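Side-chain contacts in mobilization protein A (Pseudomonas aeruginosa, PDB 2NS6), which nicks one strand of plasmid DNA at the origin of transfer, as part of the relaxosome that readies that strand for conjugative passage into a recipient cell: residues Tyr3-Lys8 and Glu170-His175; Ser92-His97 and Glu166-Ala171; Ile132-Ala137 and Lys141-Lys146. All blocks are in the same frame, centred on the assembly; numbering follows the deposited sequence.

Interaction 1 of 3, residues Tyr3-Lys8 and Glu170-His175; sequences YHLTAK and EAWADH
The indole of Trp172 takes the carbonyl oxygen of Tyr3 at the edge of its pyrrole ring and a methyl of Leu5 obliquely, near the start of the side chain. Tyr3 O lies in the plane of the indole, facing the CD1-NE1 bond; it is 3.1 Å from Trp172 CD1 and 3.2 Å from Trp172 NE1. The polar edge of the heterocycle thus faces a backbone carbonyl, which would probably be electrostatically favourable. Phe76 and Phe94 also meet the indole, their ring planes steeply inclined to it. The indole nitrogen meets Tyr3 at CB and, obliquely, near the base of its ring. Tyr3 CG stands beside the backbone N and anti to the carbonyl carbon (chi1 -58°), which leaves CB nearest the tryptophan, 3.4 Å from Trp172 NE1, while the hydroxyl end of the phenol leads away along helix 164-181 to Ala176 and Leu180.

The contact lays that C-terminal helix against strand 5-10, an outermost strand of the five-stranded antiparallel sheet of this HUH-type relaxase. Backbone bonds from His4 to Ala77 and from Thr6 to Glu75 tie the segment to strand 71-77. The metal ligand His119 has its side chain about 8 Å from that of Trp172.

Leu5 supplies the purely apolar half. Its CD1 methyl rests 3.8 Å from Trp172 CB and 4.0 Å from Trp172 CG, reaching the base of the side chain where the indole joins the helix. Trp172 has CG anti to its own backbone N (chi1 173°), a torsion that carries the bicycle off the helix toward the strand. Beyond the tryptophan, Leu5 packs on Phe94 of helix 84-99 as well as on Val74 and Phe76 of the neighbouring strand.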
loop_
_atom_site.group_PDB
_atom_site.type_symbol
_atom_site.label_atom_id
_atom_site.label_comp_id
_atom_site.label_asym_id
_atom_site.label_seq_id
_atom_site.Cartn_x
_atom_site.Cartn_y
_atom_site.Cartn_z
ATOM N N TYR A 3 -10.386 14.254 7.323
ATOM C CA TYR A 3 -9.124 13.954 6.667
ATOM C C TYR A 3 -9.475 13.133 5.442
ATOM O O TYR A 3 -9.555 11.908 5.497
ATOM C CB TYR A 3 -8.192 13.190 7.614
ATOM C CG TYR A 3 -7.915 13.974 8.879
ATOM C CD1 TYR A 3 -8.579 13.669 10.072
ATOM C CD2 TYR A 3 -7.070 15.091 8.858
ATOM C CE1 TYR A 3 -8.418 14.460 11.206
ATOM C CE2 TYR A 3 -6.905 15.890 9.987
ATOM C CZ TYR A 3 -7.586 15.568 11.156
ATOM O OH TYR A 3 -7.460 16.371 12.270
ATOM N N HIS A 4 -9.695 13.841 4.340
ATOM C CA HIS A 4 -10.091 13.240 3.080
ATOM C C HIS A 4 -9.214 12.077 2.622
ATOM O O HIS A 4 -8.003 12.072 2.834
ATOM C CB HIS A 4 -10.148 14.321 1.998
ATOM C CG HIS A 4 -10.873 13.898 0.761
ATOM N ND1 HIS A 4 -12.036 13.155 0.800
ATOM C CD2 HIS A 4 -10.615 14.127 -0.547
ATOM C CE1 HIS A 4 -12.461 12.944 -0.434
ATOM N NE2 HIS A 4 -11.618 13.523 -1.270
ATOM N N LEU A 5 -9.851 11.096 1.994
ATOM C CA LEU A 5 -9.169 9.912 1.486
ATOM C C LEU A 5 -9.728 9.566 0.113
ATOM O O LEU A 5 -10.942 9.590 -0.089
ATOM C CB LEU A 5 -9.375 8.744 2.449
ATOM C CG LEU A 5 -8.813 7.367 2.079
ATOM C CD1 LEU A 5 -8.544 6.568 3.350
ATOM C CD2 LEU A 5 -9.794 6.621 1.179
ATOM N N THR A 6 -8.845 9.258 -0.833
ATOM C CA THR A 6 -9.269 8.893 -2.184
ATOM C C THR A 6 -8.593 7.583 -2.545
ATOM O O THR A 6 -7.756 7.087 -1.794
ATOM C CB THR A 6 -8.857 9.956 -3.225
ATOM O OG1 THR A 6 -7.436 10.105 -3.205
ATOM C CG2 THR A 6 -9.499 11.310 -2.907
ATOM N N ALA A 7 -8.941 7.023 -3.696
ATOM C CA ALA A 7 -8.347 5.761 -4.114
ATOM C C ALA A 7 -8.521 5.512 -5.605
ATOM O O ALA A 7 -9.480 5.984 -6.205
ATOM C CB ALA A 7 -8.965 4.617 -3.323
ATOM N N LYS A 8 -7.587 4.768 -6.192
ATOM C CA LYS A 8 -7.636 4.425 -7.609
ATOM C C LYS A 8 -6.750 3.207 -7.889
ATOM O O LYS A 8 -5.812 2.933 -7.138
ATOM C CB LYS A 8 -7.179 5.606 -8.464
ATOM C CG LYS A 8 -5.822 6.161 -8.082
ATOM C CD LYS A 8 -5.300 7.122 -9.140
ATOM C CE LYS A 8 -6.276 8.252 -9.388
ATOM N NZ LYS A 8 -6.618 8.953 -8.115
ATOM N N GLU A 170 -14.705 5.724 6.499
ATOM C CA GLU A 170 -15.212 5.662 7.865
ATOM C C GLU A 170 -14.160 5.017 8.758
ATOM O O GLU A 170 -14.003 5.384 9.923
ATOM C CB GLU A 170 -16.497 4.841 7.931
ATOM C CG GLU A 170 -17.107 4.798 9.325
ATOM C CD GLU A 170 -18.314 3.891 9.416
ATOM O OE1 GLU A 170 -18.950 3.860 10.492
ATOM O OE2 GLU A 170 -18.628 3.205 8.417
ATOM N N ALA A 171 -13.442 4.045 8.204
ATOM C CA ALA A 171 -12.397 3.357 8.949
ATOM C C ALA A 171 -11.249 4.325 9.220
ATOM O O ALA A 171 -10.741 4.400 10.341
ATOM C CB ALA A 171 -11.906 2.146 8.167
ATOM N N TRP A 172 -10.847 5.077 8.200
ATOM C CA TRP A 172 -9.763 6.041 8.360
ATOM C C TRP A 172 -10.140 7.064 9.428
ATOM O O TRP A 172 -9.326 7.394 10.296
ATOM C CB TRP A 172 -9.472 6.753 7.033
ATOM C CG TRP A 172 -8.482 7.895 7.143
ATOM C CD1 TRP A 172 -8.659 9.168 6.692
ATOM C CD2 TRP A 172 -7.185 7.871 7.765
ATOM N NE1 TRP A 172 -7.565 9.943 6.997
ATOM C CE2 TRP A 172 -6.644 9.174 7.656
ATOM C CE3 TRP A 172 -6.433 6.879 8.406
ATOM C CZ2 TRP A 172 -5.381 9.514 8.163
ATOM C CZ3 TRP A 172 -5.173 7.216 8.914
ATOM C CH2 TRP A 172 -4.662 8.526 8.788
ATOM N N ALA A 173 -11.380 7.549 9.366
ATOM C CA ALA A 173 -11.875 8.536 10.330
ATOM C C ALA A 173 -11.751 8.015 11.761
ATOM O O ALA A 173 -11.205 8.688 12.632
ATOM C CB ALA A 173 -13.331 8.873 10.023
ATOM N N ASP A 174 -12.273 6.813 11.986
ATOM C CA ASP A 174 -12.237 6.152 13.287
ATOM C C ASP A 174 -10.791 6.029 13.775
ATOM O O ASP A 174 -10.514 6.142 14.971
ATOM C CB ASP A 174 -12.897 4.768 13.159
ATOM C CG ASP A 174 -12.763 3.908 14.419
ATOM O OD1 ASP A 174 -13.206 4.338 15.506
ATOM O OD2 ASP A 174 -12.220 2.782 14.306
ATOM N N HIS A 175 -9.868 5.815 12.839
ATOM C CA HIS A 175 -8.454 5.679 13.171
ATOM C C HIS A 175 -7.827 7.026 13.514
ATOM O O HIS A 175 -7.217 7.178 14.572
ATOM C CB HIS A 175 -7.706 5.016 12.004
ATOM C CG HIS A 175 -7.805 3.522 12.003
ATOM N ND1 HIS A 175 -6.843 2.715 12.573
ATOM C CD2 HIS A 175 -8.784 2.692 11.569
ATOM C CE1 HIS A 175 -7.224 1.451 12.490
ATOM N NE2 HIS A 175 -8.398 1.412 11.885
#

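Interaction 2 of 3, residues Ser92-His97 and Glu166-Ala171; sequences SEFAQH and EQTREA. With MN (manganese (II) ion), chain D.
Apolar contacts between Phe94, Thr168 and Ala171 join the two segments. The Phe94 ring reaches out of helix 84-99 and is met near its plane, at the edge: Phe94 CZ lies 3.6 Å from Thr168 CG2, and Phe94 CE1 lies 4.0 Å from Ala171 CB. The phenylalanine and threonine side chains run at about a right angle to each other. In Thr168 the methyl is anti to the backbone N, facing the ring, and OG1 (chi1 -59°) turns back to bond Trp164 O.

The helices are packed side by side in a roughly antiparallel sense, at 145°, above the relaxase sheet. Their segment axes approach no closer than 11.6 Å, a spacing spanned by the aromatic ring. Phe76 of strand 71-77 meets the ring edge-to-face, and Trp172 of helix 164-181 packs on it too.

Metal binding marks the more exposed border. His97 ND1 coordinates a manganese ion at 2.5 Å, a site distinct from the ion held by His111, His119 and His121; Gln96, with His45, belongs to another manganese site. The far side of the imidazole leans obliquely on helix 164-181, with His97 NE2 3.7 Å from Ala171 CB.

Within segment 166-171, Arg169 NH1 forms a salt bridge to Glu166 OE1 at 2.8 Å whose hydrogen bond is weak, bent to 127°; Arg169 NE bonds Leu5 O. Between the helices, Glu93 OE1 pairs with Arg178 NH1.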
loop_
_atom_site.group_PDB
_atom_site.type_symbol
_atom_site.label_atom_id
_atom_site.label_comp_id
_atom_site.label_asym_id
_atom_site.label_seq_id
_atom_site.Cartn_x
_atom_site.Cartn_y
_atom_site.Cartn_z
ATOM N N SER A 92 0.835 3.352 9.741
ATOM C CA SER A 92 1.153 1.925 9.781
ATOM C C SER A 92 -0.087 1.183 10.239
ATOM O O SER A 92 -0.491 0.177 9.651
ATOM C CB SER A 92 2.276 1.643 10.779
ATOM O OG SER A 92 3.416 2.434 10.513
ATOM N N GLU A 93 -0.682 1.697 11.309
ATOM C CA GLU A 93 -1.878 1.102 11.878
ATOM C C GLU A 93 -2.978 0.980 10.832
ATOM O O GLU A 93 -3.599 -0.077 10.699
ATOM C CB GLU A 93 -2.369 1.948 13.057
ATOM C CG GLU A 93 -3.520 1.334 13.841
ATOM C CD GLU A 93 -4.190 2.345 14.762
ATOM O OE1 GLU A 93 -4.743 3.338 14.242
ATOM O OE2 GLU A 93 -4.164 2.148 15.991
ATOM N N PHE A 94 -3.221 2.050 10.078
ATOM C CA PHE A 94 -4.276 1.998 9.076
ATOM C C PHE A 94 -3.905 1.056 7.913
ATOM O O PHE A 94 -4.772 0.383 7.360
ATOM C CB PHE A 94 -4.603 3.413 8.574
ATOM C CG PHE A 94 -5.811 3.483 7.668
ATOM C CD1 PHE A 94 -7.072 3.067 8.103
ATOM C CD2 PHE A 94 -5.682 3.966 6.374
ATOM C CE1 PHE A 94 -8.182 3.142 7.254
ATOM C CE2 PHE A 94 -6.784 4.044 5.521
ATOM C CZ PHE A 94 -8.034 3.629 5.961
ATOM N N ALA A 95 -2.625 0.986 7.553
ATOM C CA ALA A 95 -2.208 0.090 6.477
ATOM C C ALA A 95 -2.532 -1.358 6.861
ATOM O O ALA A 95 -3.023 -2.144 6.044
ATOM C CB ALA A 95 -0.716 0.239 6.209
ATOM N N GLN A 96 -2.241 -1.707 8.109
ATOM C CA GLN A 96 -2.515 -3.046 8.609
ATOM C C GLN A 96 -4.012 -3.302 8.547
ATOM O O GLN A 96 -4.453 -4.391 8.195
ATOM C CB GLN A 96 -2.046 -3.180 10.062
ATOM C CG GLN A 96 -0.565 -3.382 10.190
ATOM C CD GLN A 96 -0.088 -4.487 9.267
ATOM O OE1 GLN A 96 -0.604 -5.617 9.305
ATOM N NE2 GLN A 96 0.878 -4.168 8.420
ATOM N N HIS A 97 -4.789 -2.287 8.899
ATOM C CA HIS A 97 -6.229 -2.416 8.885
ATOM C C HIS A 97 -6.741 -2.860 7.522
ATOM O O HIS A 97 -7.658 -3.661 7.439
ATOM C CB HIS A 97 -6.894 -1.095 9.263
ATOM C CG HIS A 97 -8.389 -1.181 9.324
ATOM N ND1 HIS A 97 -9.058 -1.762 10.379
ATOM C CD2 HIS A 97 -9.336 -0.822 8.428
ATOM C CE1 HIS A 97 -10.355 -1.762 10.129
ATOM N NE2 HIS A 97 -10.550 -1.199 8.951
ATOM N N GLU A 166 -16.353 4.276 0.896
ATOM C CA GLU A 166 -16.870 4.965 2.072
ATOM C C GLU A 166 -16.540 4.202 3.355
ATOM O O GLU A 166 -16.245 4.804 4.387
ATOM C CB GLU A 166 -18.377 5.193 1.923
ATOM C CG GLU A 166 -18.695 6.132 0.764
ATOM C CD GLU A 166 -18.173 7.547 1.002
ATOM O OE1 GLU A 166 -17.891 8.260 0.015
ATOM O OE2 GLU A 166 -18.054 7.952 2.182
ATOM N N GLN A 167 -16.579 2.875 3.284
ATOM C CA GLN A 167 -16.243 2.054 4.437
ATOM C C GLN A 167 -14.795 2.324 4.837
ATOM O O GLN A 167 -14.453 2.321 6.017
ATOM C CB GLN A 167 -16.405 0.571 4.103
ATOM C CG GLN A 167 -17.735 -0.036 4.524
ATOM C CD GLN A 167 -17.988 -1.384 3.868
ATOM O OE1 GLN A 167 -17.052 -2.160 3.628
ATOM N NE2 GLN A 167 -19.258 -1.677 3.583
ATOM N N THR A 168 -13.939 2.555 3.851
ATOM C CA THR A 168 -12.534 2.814 4.138
ATOM C C THR A 168 -12.411 4.204 4.757
ATOM O O THR A 168 -11.652 4.416 5.705
ATOM C CB THR A 168 -11.697 2.680 2.850
ATOM O OG1 THR A 168 -11.866 1.350 2.327
ATOM C CG2 THR A 168 -10.217 2.910 3.132
ATOM N N ARG A 169 -13.191 5.143 4.235
ATOM C CA ARG A 169 -13.201 6.505 4.752
ATOM C C ARG A 169 -13.679 6.516 6.197
ATOM O O ARG A 169 -13.120 7.221 7.033
ATOM C CB ARG A 169 -14.101 7.377 3.878
ATOM C CG ARG A 169 -13.447 7.729 2.569
ATOM C CD ARG A 169 -14.382 8.448 1.635
ATOM N NE ARG A 169 -13.653 8.951 0.483
ATOM C CZ ARG A 169 -14.215 9.544 -0.564
ATOM N NH1 ARG A 169 -15.530 9.708 -0.611
ATOM N NH2 ARG A 169 -13.454 9.976 -1.565
ATOM N N GLU A 170 -14.705 5.724 6.499
ATOM C CA GLU A 170 -15.212 5.662 7.865
ATOM C C GLU A 170 -14.160 5.017 8.758
ATOM O O GLU A 170 -14.003 5.384 9.923
ATOM C CB GLU A 170 -16.497 4.841 7.931
ATOM C CG GLU A 170 -17.107 4.798 9.325
ATOM C CD GLU A 170 -18.314 3.891 9.416
ATOM O OE1 GLU A 170 -18.950 3.860 10.492
ATOM O OE2 GLU A 170 -18.628 3.205 8.417
ATOM N N ALA A 171 -13.442 4.045 8.204
ATOM C CA ALA A 171 -12.397 3.357 8.949
ATOM C C ALA A 171 -11.249 4.325 9.220
ATOM O O ALA A 171 -10.741 4.400 10.341
ATOM C CB ALA A 171 -11.906 2.146 8.167
HETATM MN MN MN D . -8.035 -1.654 12.615
#

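Interaction 3 of 3, residues Ile132-Ala137 and Lys141-Lys146; sequences IERPAA and KRYNGK
Arg134 and Tyr143 approach across a local fold-back of the chain, in which the loop after the short helix 136-139 returns past the residues leading into it. The guanidinium stands off the rim of the phenol ring: Arg134 NH2 lies near the ring plane at the edge, 4.4 Å from Tyr143 CE1. This is a loose contact and not a cation-pi stack over the ring face. Tyr143 has CG anti to its backbone N (chi1 -178°), an extended torsion that carries the ring out toward the arginine.

Polar partners beyond the two segments fix the guanidinium. Arg134 NH1 forms a salt bridge with Asp130 OD1, NH2 bonds Pro148 O, and NE makes a weak bond to Gly151 O. One of its faces is covered by the Ile132 CG2 methyl, 3.8 Å above the plane and displaced toward the rim. The guanidinium thus links the chain at Asp130 with the part around Pro148 and Gly151.

Nearer the helix, Lys141 lays its aliphatic chain alongside the carbonyl of Ala137. Ala136 and Ala137 in turn pack on Ala59 and Tyr63 of helix 53-63. From Lys141 CG at 3.7 Å the chain closes on Ala137 O, and a bend at its last torsion (chi4 141°) leaves Lys141 CE and Lys141 NZ each 3.0 Å from that oxygen.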
loop_
_atom_site.group_PDB
_atom_site.type_symbol
_atom_site.label_atom_id
_atom_site.label_comp_id
_atom_site.label_asym_id
_atom_site.label_seq_id
_atom_site.Cartn_x
_atom_site.Cartn_y
_atom_site.Cartn_z
ATOM N N ILE A 132 3.209 -19.302 1.230
ATOM C CA ILE A 132 3.774 -20.316 0.342
ATOM C C ILE A 132 4.769 -19.665 -0.607
ATOM O O ILE A 132 4.405 -18.783 -1.396
ATOM C CB ILE A 132 2.670 -20.999 -0.491
ATOM C CG1 ILE A 132 1.759 -21.809 0.426
ATOM C CG2 ILE A 132 3.289 -21.889 -1.556
ATOM C CD1 ILE A 132 0.509 -22.300 -0.249
ATOM N N GLU A 133 6.022 -20.101 -0.537
ATOM C CA GLU A 133 7.066 -19.539 -1.389
ATOM C C GLU A 133 6.804 -19.793 -2.868
ATOM O O GLU A 133 6.435 -20.895 -3.265
ATOM C CB GLU A 133 8.442 -20.122 -1.043
ATOM C CG GLU A 133 8.905 -19.906 0.380
ATOM C CD GLU A 133 10.425 -19.877 0.489
ATOM O OE1 GLU A 133 10.952 -19.848 1.621
ATOM O OE2 GLU A 133 11.094 -19.874 -0.568
ATOM N N ARG A 134 7.008 -18.766 -3.678
ATOM C CA ARG A 134 6.816 -18.872 -5.114
ATOM C C ARG A 134 7.829 -17.936 -5.761
ATOM O O ARG A 134 8.104 -16.858 -5.237
ATOM C CB ARG A 134 5.400 -18.431 -5.527
ATOM C CG ARG A 134 4.241 -19.166 -4.854
ATOM C CD ARG A 134 2.897 -18.602 -5.328
ATOM N NE ARG A 134 1.741 -19.380 -4.864
ATOM C CZ ARG A 134 1.211 -19.299 -3.644
ATOM N NH1 ARG A 134 1.722 -18.470 -2.743
ATOM N NH2 ARG A 134 0.160 -20.043 -3.330
ATOM N N PRO A 135 8.436 -18.353 -6.878
ATOM C CA PRO A 135 9.413 -17.490 -7.555
ATOM C C PRO A 135 8.690 -16.235 -8.052
ATOM O O PRO A 135 7.467 -16.228 -8.160
ATOM C CB PRO A 135 9.896 -18.367 -8.708
ATOM C CG PRO A 135 9.861 -19.738 -8.109
ATOM C CD PRO A 135 8.535 -19.745 -7.360
ATOM N N ALA A 136 9.437 -15.184 -8.362
ATOM C CA ALA A 136 8.830 -13.951 -8.844
ATOM C C ALA A 136 8.011 -14.209 -10.113
ATOM O O ALA A 136 6.882 -13.737 -10.241
ATOM C CB ALA A 136 9.917 -12.892 -9.115
ATOM N N ALA A 137 8.583 -14.968 -11.044
ATOM C CA ALA A 137 7.910 -15.283 -12.300
ATOM C C ALA A 137 6.638 -16.126 -12.123
ATOM O O ALA A 137 5.842 -16.257 -13.056
ATOM C CB ALA A 137 8.888 -16.011 -13.241
ATOM N N LYS A 141 1.023 -15.490 -11.488
ATOM C CA LYS A 141 0.303 -16.386 -12.379
ATOM C C LYS A 141 -1.061 -16.645 -11.758
ATOM O O LYS A 141 -1.340 -16.203 -10.634
ATOM C CB LYS A 141 1.072 -17.703 -12.546
ATOM C CG LYS A 141 2.391 -17.559 -13.306
ATOM C CD LYS A 141 3.268 -18.803 -13.172
ATOM C CE LYS A 141 4.506 -18.708 -14.056
ATOM N NZ LYS A 141 5.724 -19.274 -13.383
ATOM N N ARG A 142 -1.916 -17.347 -12.496
ATOM C CA ARG A 142 -3.250 -17.673 -12.018
ATOM C C ARG A 142 -3.143 -18.585 -10.811
ATOM O O ARG A 142 -2.201 -19.365 -10.694
ATOM C CB ARG A 142 -4.052 -18.358 -13.126
ATOM C CG ARG A 142 -4.223 -17.484 -14.356
ATOM C CD ARG A 142 -4.961 -18.191 -15.483
ATOM N NE ARG A 142 -4.953 -17.383 -16.702
ATOM C CZ ARG A 142 -5.517 -16.182 -16.813
ATOM N NH1 ARG A 142 -6.144 -15.637 -15.777
ATOM N NH2 ARG A 142 -5.449 -15.521 -17.960
ATOM N N TYR A 143 -4.113 -18.474 -9.912
ATOM C CA TYR A 143 -4.140 -19.280 -8.697
ATOM C C TYR A 143 -4.618 -20.694 -9.006
ATOM O O TYR A 143 -5.492 -20.886 -9.850
ATOM C CB TYR A 143 -5.085 -18.638 -7.682
ATOM C CG TYR A 143 -5.168 -19.356 -6.359
ATOM C CD1 TYR A 143 -4.054 -19.457 -5.529
ATOM C CD2 TYR A 143 -6.372 -19.900 -5.914
ATOM C CE1 TYR A 143 -4.140 -20.076 -4.286
ATOM C CE2 TYR A 143 -6.467 -20.519 -4.674
ATOM C CZ TYR A 143 -5.352 -20.602 -3.866
ATOM O OH TYR A 143 -5.450 -21.192 -2.623
ATOM N N ASN A 144 -4.048 -21.677 -8.317
ATOM C CA ASN A 144 -4.434 -23.070 -8.511
ATOM C C ASN A 144 -5.033 -23.606 -7.216
ATOM O O ASN A 144 -4.321 -24.132 -6.360
ATOM C CB ASN A 144 -3.219 -23.916 -8.912
ATOM C CG ASN A 144 -3.611 -25.275 -9.470
ATOM O OD1 ASN A 144 -4.344 -26.027 -8.837
ATOM N ND2 ASN A 144 -3.119 -25.591 -10.663
ATOM N N GLY A 145 -6.350 -23.468 -7.083
ATOM C CA GLY A 145 -7.040 -23.924 -5.887
ATOM C C GLY A 145 -6.753 -25.350 -5.457
ATOM O O GLY A 145 -6.686 -25.642 -4.262
ATOM N N LYS A 146 -6.587 -26.249 -6.421
ATOM C CA LYS A 146 -6.308 -27.640 -6.096
ATOM C C LYS A 146 -4.932 -27.787 -5.463
ATOM O O LYS A 146 -4.785 -28.431 -4.424
ATOM C CB LYS A 146 -6.394 -28.511 -7.358
ATOM C CG LYS A 146 -7.784 -28.552 -7.987
ATOM C CD LYS A 146 -8.788 -29.211 -7.055
ATOM C CE LYS A 146 -10.214 -28.811 -7.408
ATOM N NZ LYS A 146 -11.212 -29.458 -6.498
#

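How the interactions relate
Interactions 1 and 2 share helix 164-181 and meet in one core, their centres about 6 Å apart. The inward residues of that helix pack on both strand 5-10 and helix 84-99, with Leu5 and Phe94 meeting each other as well, and a probable hydrogen bond from His175 ND1 to Glu93 OE1 crosses between the contacts. Interaction 1 is the more buried; interaction 2 grades from an apolar interior to a manganese ligand at the surface. Interaction 3, with its centre about 32 Å from that of interaction 1 and 28 Å from that of interaction 2, belongs to a peripheral loop. There, aromatic packing gives way to arginine, lysine and backbone carbonyls.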